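Histone-lysine N-methyltransferase, H3 lysine-9 specific SUVH6 (Arabidopsis thaliana, PDB 6A5K) probably acts as a histone H3-K9 methyltransferase using S-adenosylmethionine as methyl donor, and pairs this SET-domain activity with an SRA domain of the kind that recognises methylated DNA. Local coordinates at residues 107-112 with 170-175; 191-196 with 224-229; 197-202 with 216-221. The protein carries 1 engineered substitution. All blocks are in the same frame, centred on the assembly; numbering follows the deposited sequence.

Contact 1: residues 107-112 with 170-175; sequences VATSIV and PVRVIR
Ile111, Arg172 and Ile174 are the residues most buried by this contact, where strands 105-113 and 171-176 run parallel, side by side, in the sheet of the SRA domain. Ile111 is gripped through its backbone on both sides: its N donates to Arg172 O at 2.9 Å, nearly in line with that carbonyl, and its O accepts from Ile174 N at 2.8 Å. Its CG1 stands between the backbone N and the carbonyl carbon (chi1 62°). This lays CG1 alongside Val173, 3.9 Å from CG2, while Ile111 CG2 touches Val171 CG1, the two side chains crossing at about a right angle. Ile174 emerges on the other face of the sheet. Its CG1 lies beside the backbone N, and chi2 of 88° turns CD1 to 3.7 Å from Ile111 O, where it brushes Ser110 CB.

Arg172, on the same face as Ile174, anchors the upstream end. Its N reaches Thr109 O at 2.9 Å, tilted 32° from the carbonyl plane. The chain bends at its third torsion, and the guanidinium settles with one face over that same oxygen, 3.7 Å from CZ to Thr109 O. Its N-H groups are spent on other carbonyls, NH1 on Ile65 O and Gly67 O, NH2 on Ile89 O. One water bridges Thr109 O and Pro170 O, at 2.8 Å from each. Across from Asp98 of strand 97-102, Thr109 and Ser110 share one partner, a classic beta bulge.

Branched aliphatics suit the face where, across this contact, Ile111 meets only valine side chains, whereas a buried arginine is tolerable because backbone carbonyls accept its N-H hydrogen bonds. The partial negative charges of these oxygens, with Thr109 O over the guanidinium face, probably offset the buried positive charge.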
loop_
_atom_site.group_PDB
_atom_site.type_symbol
_atom_site.label_atom_id
_atom_site.label_comp_id
_atom_site.label_asym_id
_atom_site.label_seq_id
_atom_site.Cartn_x
_atom_site.Cartn_y
_atom_site.Cartn_z
ATOM N N VAL A 107 -19.111 -1.436 27.969
ATOM C CA VAL A 107 -17.985 -0.531 27.826
ATOM C C VAL A 107 -17.669 -0.390 26.353
ATOM O O VAL A 107 -17.946 -1.298 25.567
ATOM C CB VAL A 107 -16.731 -1.021 28.579
ATOM C CG1 VAL A 107 -17.001 -1.094 30.081
ATOM C CG2 VAL A 107 -16.255 -2.369 28.029
ATOM N N ALA A 108 -17.104 0.751 25.975
ATOM C CA ALA A 108 -16.712 0.960 24.588
ATOM C C ALA A 108 -15.588 0.015 24.197
ATOM O O ALA A 108 -14.692 -0.266 24.994
ATOM C CB ALA A 108 -16.284 2.395 24.363
ATOM N N THR A 109 -15.630 -0.466 22.960
ATOM C CA THR A 109 -14.545 -1.274 22.432
ATOM C C THR A 109 -13.714 -0.447 21.462
ATOM O O THR A 109 -12.495 -0.614 21.371
ATOM C CB THR A 109 -15.064 -2.515 21.710
ATOM O OG1 THR A 109 -16.045 -2.113 20.745
ATOM C CG2 THR A 109 -15.694 -3.492 22.712
ATOM N N SER A 110 -14.375 0.440 20.724
ATOM C CA SER A 110 -13.632 1.212 19.727
ATOM C C SER A 110 -14.357 2.485 19.339
ATOM O O SER A 110 -15.574 2.543 19.403
ATOM C CB SER A 110 -13.373 0.366 18.477
ATOM O OG SER A 110 -14.597 -0.006 17.871
ATOM N N ILE A 111 -13.605 3.512 18.956
ATOM C CA ILE A 111 -14.212 4.729 18.440
ATOM C C ILE A 111 -13.528 5.174 17.154
ATOM O O ILE A 111 -12.327 4.972 16.973
ATOM C CB ILE A 111 -14.161 5.897 19.463
ATOM C CG1 ILE A 111 -12.715 6.270 19.802
ATOM C CG2 ILE A 111 -14.949 5.543 20.722
ATOM C CD1 ILE A 111 -12.591 7.430 20.801
ATOM N N VAL A 112 -14.306 5.775 16.260
ATOM C CA VAL A 112 -13.729 6.423 15.091
ATOM C C VAL A 112 -13.741 7.926 15.332
ATOM O O VAL A 112 -14.804 8.526 15.468
ATOM C CB VAL A 112 -14.492 6.089 13.800
ATOM C CG1 VAL A 112 -13.829 6.783 12.604
ATOM C CG2 VAL A 112 -14.541 4.593 13.586
ATOM N N PRO A 170 -9.647 -0.854 27.992
ATOM C CA PRO A 170 -9.051 -0.211 26.815
ATOM C C PRO A 170 -10.060 0.091 25.700
ATOM O O PRO A 170 -11.073 -0.598 25.557
ATOM C CB PRO A 170 -8.013 -1.240 26.347
ATOM C CG PRO A 170 -8.581 -2.553 26.785
ATOM C CD PRO A 170 -9.239 -2.266 28.115
ATOM N N VAL A 171 -9.765 1.129 24.924
ATOM C CA VAL A 171 -10.590 1.535 23.796
ATOM C C VAL A 171 -9.705 1.684 22.556
ATOM O O VAL A 171 -8.709 2.413 22.587
ATOM C CB VAL A 171 -11.323 2.875 24.074
ATOM C CG1 VAL A 171 -12.129 3.324 22.850
ATOM C CG2 VAL A 171 -12.220 2.760 25.305
ATOM N N ARG A 172 -10.050 0.998 21.471
ATOM C CA ARG A 172 -9.309 1.189 20.223
ATOM C C ARG A 172 -9.687 2.519 19.589
ATOM O O ARG A 172 -10.865 2.825 19.429
ATOM C CB ARG A 172 -9.569 0.046 19.234
ATOM C CG ARG A 172 -8.945 -1.279 19.626
ATOM C CD ARG A 172 -9.175 -2.361 18.556
ATOM N NE ARG A 172 -10.597 -2.620 18.340
ATOM C CZ ARG A 172 -11.351 -3.387 19.123
ATOM N NH1 ARG A 172 -10.827 -3.969 20.192
ATOM N NH2 ARG A 172 -12.638 -3.559 18.847
ATOM N N VAL A 173 -8.691 3.316 19.220
ATOM C CA VAL A 173 -8.978 4.560 18.532
ATOM C C VAL A 173 -8.606 4.470 17.051
ATOM O O VAL A 173 -7.455 4.199 16.700
ATOM C CB VAL A 173 -8.241 5.743 19.192
ATOM C CG1 VAL A 173 -8.286 6.981 18.296
ATOM C CG2 VAL A 173 -8.853 6.041 20.558
ATOM N N ILE A 174 -9.608 4.649 16.195
ATOM C CA ILE A 174 -9.401 4.754 14.755
ATOM C C ILE A 174 -9.559 6.227 14.392
ATOM O O ILE A 174 -10.627 6.820 14.574
ATOM C CB ILE A 174 -10.389 3.883 13.943
ATOM C CG1 ILE A 174 -10.190 2.390 14.243
ATOM C CG2 ILE A 174 -10.225 4.114 12.445
ATOM C CD1 ILE A 174 -11.002 1.886 15.421
ATOM N N ARG A 175 -8.483 6.825 13.901
ATOM C CA ARG A 175 -8.489 8.246 13.588
ATOM C C ARG A 175 -8.805 8.477 12.118
ATOM O O ARG A 175 -8.159 7.905 11.234
ATOM C CB ARG A 175 -7.139 8.872 13.949
ATOM C CG ARG A 175 -7.023 10.364 13.684
ATOM C CD ARG A 175 -5.681 10.905 14.186
ATOM N NE ARG A 175 -4.547 10.260 13.525
ATOM C CZ ARG A 175 -4.114 10.578 12.307
ATOM N NH1 ARG A 175 -4.718 11.538 11.618
ATOM N NH2 ARG A 175 -3.074 9.942 11.780
HETATM O O HOH W 1 -13.549 0.238 27.281
HETATM O O HOH W 2 -10.920 -2.100 23.161
#

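Contact 2: residues 191-196 with 224-229; sequences VYDGLY and PELSWV
Leu226 pushes its CD2 methyl against Asp193, 3.5 Å from the backbone O and 3.6 Å from CG, the two side chains crossing at about a right angle. The Tyr196 side chain points the opposite way to that of Leu226 and comes to meet it, OH to CD2 3.6 Å, so one branch of the leucine touches both the acid and the phenol. No direct hydrogen bond joins the segments; two waters do that work. Both donate to Asp193 OD1, one at 2.6 Å. That water also donates to Ser227 OG and accepts from Trp228 N, while the other accepts from Ser227 N at 3.0 Å. The carboxylate thus serves, through water, the backbone N-H groups opening the helix, where Leu226 holds the N-cap position but has no polar side chain to cap with. The helix end would probably favour the ionised acid. Ser227 suits its place by being small and polar: OG stands between the backbone N and the carbonyl carbon (chi1 65°), turned to its water and near Val191 CG1. Asp193 OD2 is claimed by a salt bridge to Arg175 NE, which helps hold the carboxylate in place. Helix 227-234 therefore docks by its first turn against strand 190-205, beside strands 171-176 and 211-219, whose Arg219 also touches Leu226.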
loop_
_atom_site.group_PDB
_atom_site.type_symbol
_atom_site.label_atom_id
_atom_site.label_comp_id
_atom_site.label_asym_id
_atom_site.label_seq_id
_atom_site.Cartn_x
_atom_site.Cartn_y
_atom_site.Cartn_z
ATOM N N VAL A 191 -6.829 5.577 10.285
ATOM C CA VAL A 191 -5.606 5.017 10.852
ATOM C C VAL A 191 -5.856 4.439 12.239
ATOM O O VAL A 191 -6.437 5.106 13.102
ATOM C CB VAL A 191 -4.494 6.091 10.944
ATOM C CG1 VAL A 191 -3.198 5.489 11.468
ATOM C CG2 VAL A 191 -4.272 6.745 9.587
ATOM N N TYR A 192 -5.421 3.198 12.459
ATOM C CA TYR A 192 -5.463 2.605 13.793
ATOM C C TYR A 192 -4.349 3.175 14.681
ATOM O O TYR A 192 -3.166 2.896 14.461
ATOM C CB TYR A 192 -5.349 1.077 13.720
ATOM C CG TYR A 192 -5.343 0.445 15.094
ATOM C CD1 TYR A 192 -6.258 0.848 16.062
ATOM C CD2 TYR A 192 -4.408 -0.519 15.435
ATOM C CE1 TYR A 192 -6.250 0.297 17.325
ATOM C CE2 TYR A 192 -4.398 -1.087 16.701
ATOM C CZ TYR A 192 -5.320 -0.674 17.636
ATOM O OH TYR A 192 -5.313 -1.223 18.891
ATOM N N ASP A 193 -4.729 3.963 15.687
ATOM C CA ASP A 193 -3.748 4.664 16.514
ATOM C C ASP A 193 -3.490 3.980 17.855
ATOM O O ASP A 193 -2.701 4.467 18.670
ATOM C CB ASP A 193 -4.183 6.114 16.742
ATOM C CG ASP A 193 -3.714 7.043 15.629
ATOM O OD1 ASP A 193 -2.838 6.633 14.829
ATOM O OD2 ASP A 193 -4.217 8.183 15.554
ATOM N N GLY A 194 -4.137 2.841 18.074
ATOM C CA GLY A 194 -3.850 2.028 19.241
ATOM C C GLY A 194 -4.872 2.112 20.361
ATOM O O GLY A 194 -6.022 2.520 20.161
ATOM N N LEU A 195 -4.429 1.725 21.553
ATOM C CA LEU A 195 -5.307 1.595 22.705
ATOM C C LEU A 195 -5.222 2.793 23.635
ATOM O O LEU A 195 -4.137 3.299 23.921
ATOM C CB LEU A 195 -4.976 0.319 23.480
ATOM C CG LEU A 195 -5.121 -0.991 22.707
ATOM C CD1 LEU A 195 -4.776 -2.169 23.607
ATOM C CD2 LEU A 195 -6.522 -1.132 22.157
ATOM N N TYR A 196 -6.386 3.236 24.102
ATOM C CA TYR A 196 -6.492 4.397 24.974
ATOM C C TYR A 196 -7.332 4.059 26.202
ATOM O O TYR A 196 -8.104 3.097 26.192
ATOM C CB TYR A 196 -7.131 5.581 24.238
ATOM C CG TYR A 196 -6.256 6.275 23.213
ATOM C CD1 TYR A 196 -5.916 7.613 23.364
ATOM C CD2 TYR A 196 -5.791 5.599 22.084
ATOM C CE1 TYR A 196 -5.125 8.264 22.429
ATOM C CE2 TYR A 196 -5.001 6.239 21.144
ATOM C CZ TYR A 196 -4.673 7.570 21.318
ATOM O OH TYR A 196 -3.885 8.213 20.387
ATOM N N PRO A 224 3.860 1.306 20.055
ATOM C CA PRO A 224 4.624 1.959 18.988
ATOM C C PRO A 224 4.136 3.389 18.781
ATOM O O PRO A 224 2.958 3.673 19.022
ATOM C CB PRO A 224 4.335 1.094 17.755
ATOM C CG PRO A 224 3.894 -0.218 18.295
ATOM C CD PRO A 224 3.190 0.081 19.583
ATOM N N GLU A 225 5.032 4.274 18.359
ATOM C CA GLU A 225 4.696 5.684 18.198
ATOM C C GLU A 225 3.567 5.894 17.191
ATOM O O GLU A 225 3.452 5.163 16.209
ATOM C CB GLU A 225 5.927 6.477 17.763
ATOM C CG GLU A 225 5.730 7.992 17.786
ATOM C CD GLU A 225 5.264 8.505 19.140
ATOM O OE1 GLU A 225 6.133 8.767 19.999
ATOM O OE2 GLU A 225 4.034 8.653 19.345
ATOM N N LEU A 226 2.726 6.886 17.460
ATOM C CA LEU A 226 1.703 7.319 16.519
ATOM C C LEU A 226 2.356 7.673 15.187
ATOM O O LEU A 226 3.408 8.315 15.160
ATOM C CB LEU A 226 0.942 8.525 17.081
ATOM C CG LEU A 226 0.182 8.268 18.387
ATOM C CD1 LEU A 226 -0.007 9.562 19.157
ATOM C CD2 LEU A 226 -1.170 7.614 18.097
ATOM N N SER A 227 1.744 7.258 14.081
ATOM C CA SER A 227 2.348 7.520 12.780
ATOM C C SER A 227 2.337 9.020 12.469
ATOM O O SER A 227 3.237 9.513 11.789
ATOM C CB SER A 227 1.652 6.718 11.665
ATOM O OG SER A 227 0.302 7.110 11.470
ATOM N N TRP A 228 1.355 9.758 12.986
ATOM C CA TRP A 228 1.310 11.189 12.680
ATOM C C TRP A 228 2.436 11.915 13.414
ATOM O O TRP A 228 2.945 12.932 12.943
ATOM C CB TRP A 228 -0.066 11.806 13.005
ATOM C CG TRP A 228 -0.473 11.895 14.463
ATOM C CD1 TRP A 228 -1.308 11.053 15.132
ATOM C CD2 TRP A 228 -0.107 12.921 15.402
ATOM N NE1 TRP A 228 -1.468 11.475 16.437
ATOM C CE2 TRP A 228 -0.738 12.618 16.624
ATOM C CE3 TRP A 228 0.707 14.056 15.328
ATOM C CZ2 TRP A 228 -0.578 13.406 17.766
ATOM C CZ3 TRP A 228 0.861 14.843 16.461
ATOM C CH2 TRP A 228 0.222 14.512 17.662
ATOM N N VAL A 229 2.844 11.372 14.554
ATOM C CA VAL A 229 3.983 11.924 15.283
ATOM C C VAL A 229 5.276 11.660 14.513
ATOM O O VAL A 229 6.133 12.547 14.379
ATOM C CB VAL A 229 4.070 11.333 16.703
ATOM C CG1 VAL A 229 5.408 11.667 17.358
ATOM C CG2 VAL A 229 2.906 11.833 17.545
HETATM O O HOH W 3 -1.393 8.217 13.321
HETATM O O HOH W 4 -0.552 5.288 14.384
#

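Contact 3: residues 197-202 with 216-221; sequences LVEKYW and QLRRIP
Leu197 to Lys200 pair with Arg218 to Gln216 as the antiparallel strands of a beta hairpin, interrupted by a beta bulge, in the SRA sheet. Leu197 and Arg218 form a hydrogen-bonded pair; Val198 and Leu217 a non-hydrogen-bonded one with side chains side by side. Then the register slips by one, and Glu199 is the extra residue: its N donates to Gln216 O at 2.9 Å, while Gln216 N goes to Lys200 O. The bulge turns the Glu199 side chain toward the partner strand, laying its carboxylate between two donors. OE1 takes Gln216 NE2 at 2.7 Å, nearly along the C-O axis and in the amide plane. OE2 takes Arg218 NE at 2.7 Å, a salt bridge in the guanidinium plane, on the syn side but 29° out of the carboxylate plane. With an alanine here, Gln216 NE2 and Arg218 NE would probably lose their shared carboxylate and the amide be freer to turn. Lys200 CE lies 3.6 Å from Gln216 OE1, its stem packing there while the ammonium suits exposure. Leu197 CG packs on Ile220 CG1. On the other face, Val198 meets helix 156-167 and Leu217 meets strand 126-130, whose approach also brings Asp125 to Arg218 NH1.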
loop_
_atom_site.group_PDB
_atom_site.type_symbol
_atom_site.label_atom_id
_atom_site.label_comp_id
_atom_site.label_asym_id
_atom_site.label_seq_id
_atom_site.Cartn_x
_atom_site.Cartn_y
_atom_site.Cartn_z
ATOM N N LEU A 197 -7.183 4.862 27.251
ATOM C CA LEU A 197 -8.071 4.792 28.399
ATOM C C LEU A 197 -8.917 6.056 28.432
ATOM O O LEU A 197 -8.442 7.132 28.069
ATOM C CB LEU A 197 -7.285 4.643 29.705
ATOM C CG LEU A 197 -6.514 3.331 29.907
ATOM C CD1 LEU A 197 -5.708 3.360 31.198
ATOM C CD2 LEU A 197 -7.457 2.134 29.898
ATOM N N VAL A 198 -10.169 5.930 28.860
ATOM C CA VAL A 198 -11.030 7.099 29.009
ATOM C C VAL A 198 -10.897 7.651 30.436
ATOM O O VAL A 198 -11.107 6.935 31.413
ATOM C CB VAL A 198 -12.505 6.761 28.701
ATOM C CG1 VAL A 198 -13.282 8.029 28.387
ATOM C CG2 VAL A 198 -12.592 5.777 27.518
ATOM N N GLU A 199 -10.540 8.926 30.545
ATOM C CA GLU A 199 -10.202 9.529 31.833
ATOM C C GLU A 199 -11.355 10.311 32.450
ATOM O O GLU A 199 -11.562 10.275 33.663
ATOM C CB GLU A 199 -8.987 10.450 31.684
ATOM C CG GLU A 199 -7.711 9.734 31.285
ATOM C CD GLU A 199 -6.503 10.650 31.289
ATOM O OE1 GLU A 199 -6.657 11.843 30.953
ATOM O OE2 GLU A 199 -5.399 10.178 31.632
ATOM N N LYS A 200 -12.095 11.030 31.617
ATOM C CA LYS A 200 -13.202 11.842 32.109
ATOM C C LYS A 200 -14.118 12.242 30.971
ATOM O O LYS A 200 -13.748 12.151 29.798
ATOM C CB LYS A 200 -12.683 13.100 32.818
ATOM C CG LYS A 200 -11.978 14.081 31.894
ATOM C CD LYS A 200 -11.517 15.326 32.656
ATOM C CE LYS A 200 -10.597 16.194 31.807
ATOM N NZ LYS A 200 -10.089 17.377 32.569
ATOM N N TYR A 201 -15.320 12.679 31.320
ATOM C CA TYR A 201 -16.212 13.239 30.325
ATOM C C TYR A 201 -16.922 14.465 30.881
ATOM O O TYR A 201 -16.963 14.696 32.092
ATOM C CB TYR A 201 -17.223 12.197 29.838
ATOM C CG TYR A 201 -18.412 11.974 30.744
ATOM C CD1 TYR A 201 -19.636 12.558 30.460
ATOM C CD2 TYR A 201 -18.317 11.165 31.867
ATOM C CE1 TYR A 201 -20.731 12.359 31.279
ATOM C CE2 TYR A 201 -19.406 10.956 32.691
ATOM C CZ TYR A 201 -20.610 11.556 32.390
ATOM O OH TYR A 201 -21.698 11.355 33.201
ATOM N N TRP A 202 -17.462 15.269 29.984
ATOM C CA TRP A 202 -18.214 16.429 30.401
ATOM C C TRP A 202 -19.256 16.738 29.359
ATOM O O TRP A 202 -19.337 16.093 28.322
ATOM C CB TRP A 202 -17.299 17.633 30.632
ATOM C CG TRP A 202 -16.558 18.093 29.417
ATOM C CD1 TRP A 202 -16.929 19.089 28.563
ATOM C CD2 TRP A 202 -15.309 17.586 28.926
ATOM N NE1 TRP A 202 -15.989 19.237 27.571
ATOM C CE2 TRP A 202 -14.986 18.327 27.769
ATOM C CE3 TRP A 202 -14.432 16.585 29.356
ATOM C CZ2 TRP A 202 -13.825 18.092 27.031
ATOM C CZ3 TRP A 202 -13.276 16.353 28.619
ATOM C CH2 TRP A 202 -12.984 17.105 27.470
ATOM N N GLN A 216 -12.324 12.747 27.369
ATOM C CA GLN A 216 -10.875 12.820 27.228
ATOM C C GLN A 216 -10.271 11.430 27.350
ATOM O O GLN A 216 -10.518 10.729 28.323
ATOM C CB GLN A 216 -10.258 13.758 28.270
ATOM C CG GLN A 216 -8.739 13.726 28.284
ATOM C CD GLN A 216 -8.146 14.748 29.222
ATOM O OE1 GLN A 216 -8.290 15.949 29.012
ATOM N NE2 GLN A 216 -7.474 14.280 30.263
ATOM N N LEU A 217 -9.489 11.038 26.353
ATOM C CA LEU A 217 -8.799 9.754 26.363
ATOM C C LEU A 217 -7.292 9.969 26.371
ATOM O O LEU A 217 -6.795 10.952 25.823
ATOM C CB LEU A 217 -9.194 8.903 25.154
ATOM C CG LEU A 217 -10.656 8.466 25.005
ATOM C CD1 LEU A 217 -11.513 9.582 24.413
ATOM C CD2 LEU A 217 -10.770 7.196 24.166
ATOM N N ARG A 218 -6.568 9.045 26.995
ATOM C CA ARG A 218 -5.112 9.107 27.021
ATOM C C ARG A 218 -4.523 7.773 26.573
ATOM O O ARG A 218 -4.946 6.705 27.022
ATOM C CB ARG A 218 -4.597 9.482 28.417
ATOM C CG ARG A 218 -3.084 9.655 28.480
ATOM C CD ARG A 218 -2.607 9.975 29.897
ATOM N NE ARG A 218 -3.219 11.192 30.423
ATOM C CZ ARG A 218 -2.696 12.408 30.298
ATOM N NH1 ARG A 218 -1.547 12.576 29.659
ATOM N NH2 ARG A 218 -3.324 13.459 30.810
ATOM N N ARG A 219 -3.543 7.852 25.684
ATOM C CA ARG A 219 -2.941 6.666 25.098
ATOM C C ARG A 219 -2.194 5.838 26.139
ATOM O O ARG A 219 -1.446 6.373 26.955
ATOM C CB ARG A 219 -1.998 7.068 23.966
ATOM C CG ARG A 219 -1.707 5.963 22.968
ATOM C CD ARG A 219 -1.048 6.547 21.736
ATOM N NE ARG A 219 -0.913 5.574 20.659
ATOM C CZ ARG A 219 0.241 5.033 20.277
ATOM N NH1 ARG A 219 1.372 5.368 20.884
ATOM N NH2 ARG A 219 0.267 4.165 19.277
ATOM N N ILE A 220 -2.413 4.529 26.110
ATOM C CA ILE A 220 -1.730 3.624 27.026
ATOM C C ILE A 220 -0.245 3.537 26.680
ATOM O O ILE A 220 0.110 3.264 25.538
ATOM C CB ILE A 220 -2.370 2.221 26.993
ATOM C CG1 ILE A 220 -3.791 2.281 27.564
ATOM C CG2 ILE A 220 -1.519 1.213 27.759
ATOM C CD1 ILE A 220 -4.598 1.040 27.291
ATOM N N PRO A 221 0.627 3.790 27.670
ATOM C CA PRO A 221 2.080 3.772 27.467
ATOM C C PRO A 221 2.578 2.434 26.943
ATOM O O PRO A 221 1.928 1.413 27.165
ATOM C CB PRO A 221 2.636 4.042 28.869
ATOM C CG PRO A 221 1.539 4.764 29.575
ATOM C CD PRO A 221 0.267 4.187 29.043
#

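All three contacts belong to one region, with strand 190-205 running through it: contacts 1 and 2 have centres about 12 Å apart, contacts 1 and 3 about 11 Å, contacts 2 and 3 about 14 Å. Backbone pairing carries contact 1 into contact 2, Arg175 N lying 2.8 Å from Val191 O and Val171 N 2.9 Å from Tyr196 O. Contact 1 meets contact 3 through apolar packing, Val171 CG2 to Val198 CG2 at 3.8 Å. Arg219 ties contact 3 to contact 2, its NH2 2.7 Å from Pro224 O. The S-adenosylmethionine pocket and the zinc sites use none of these residues, being built from later parts of the chain.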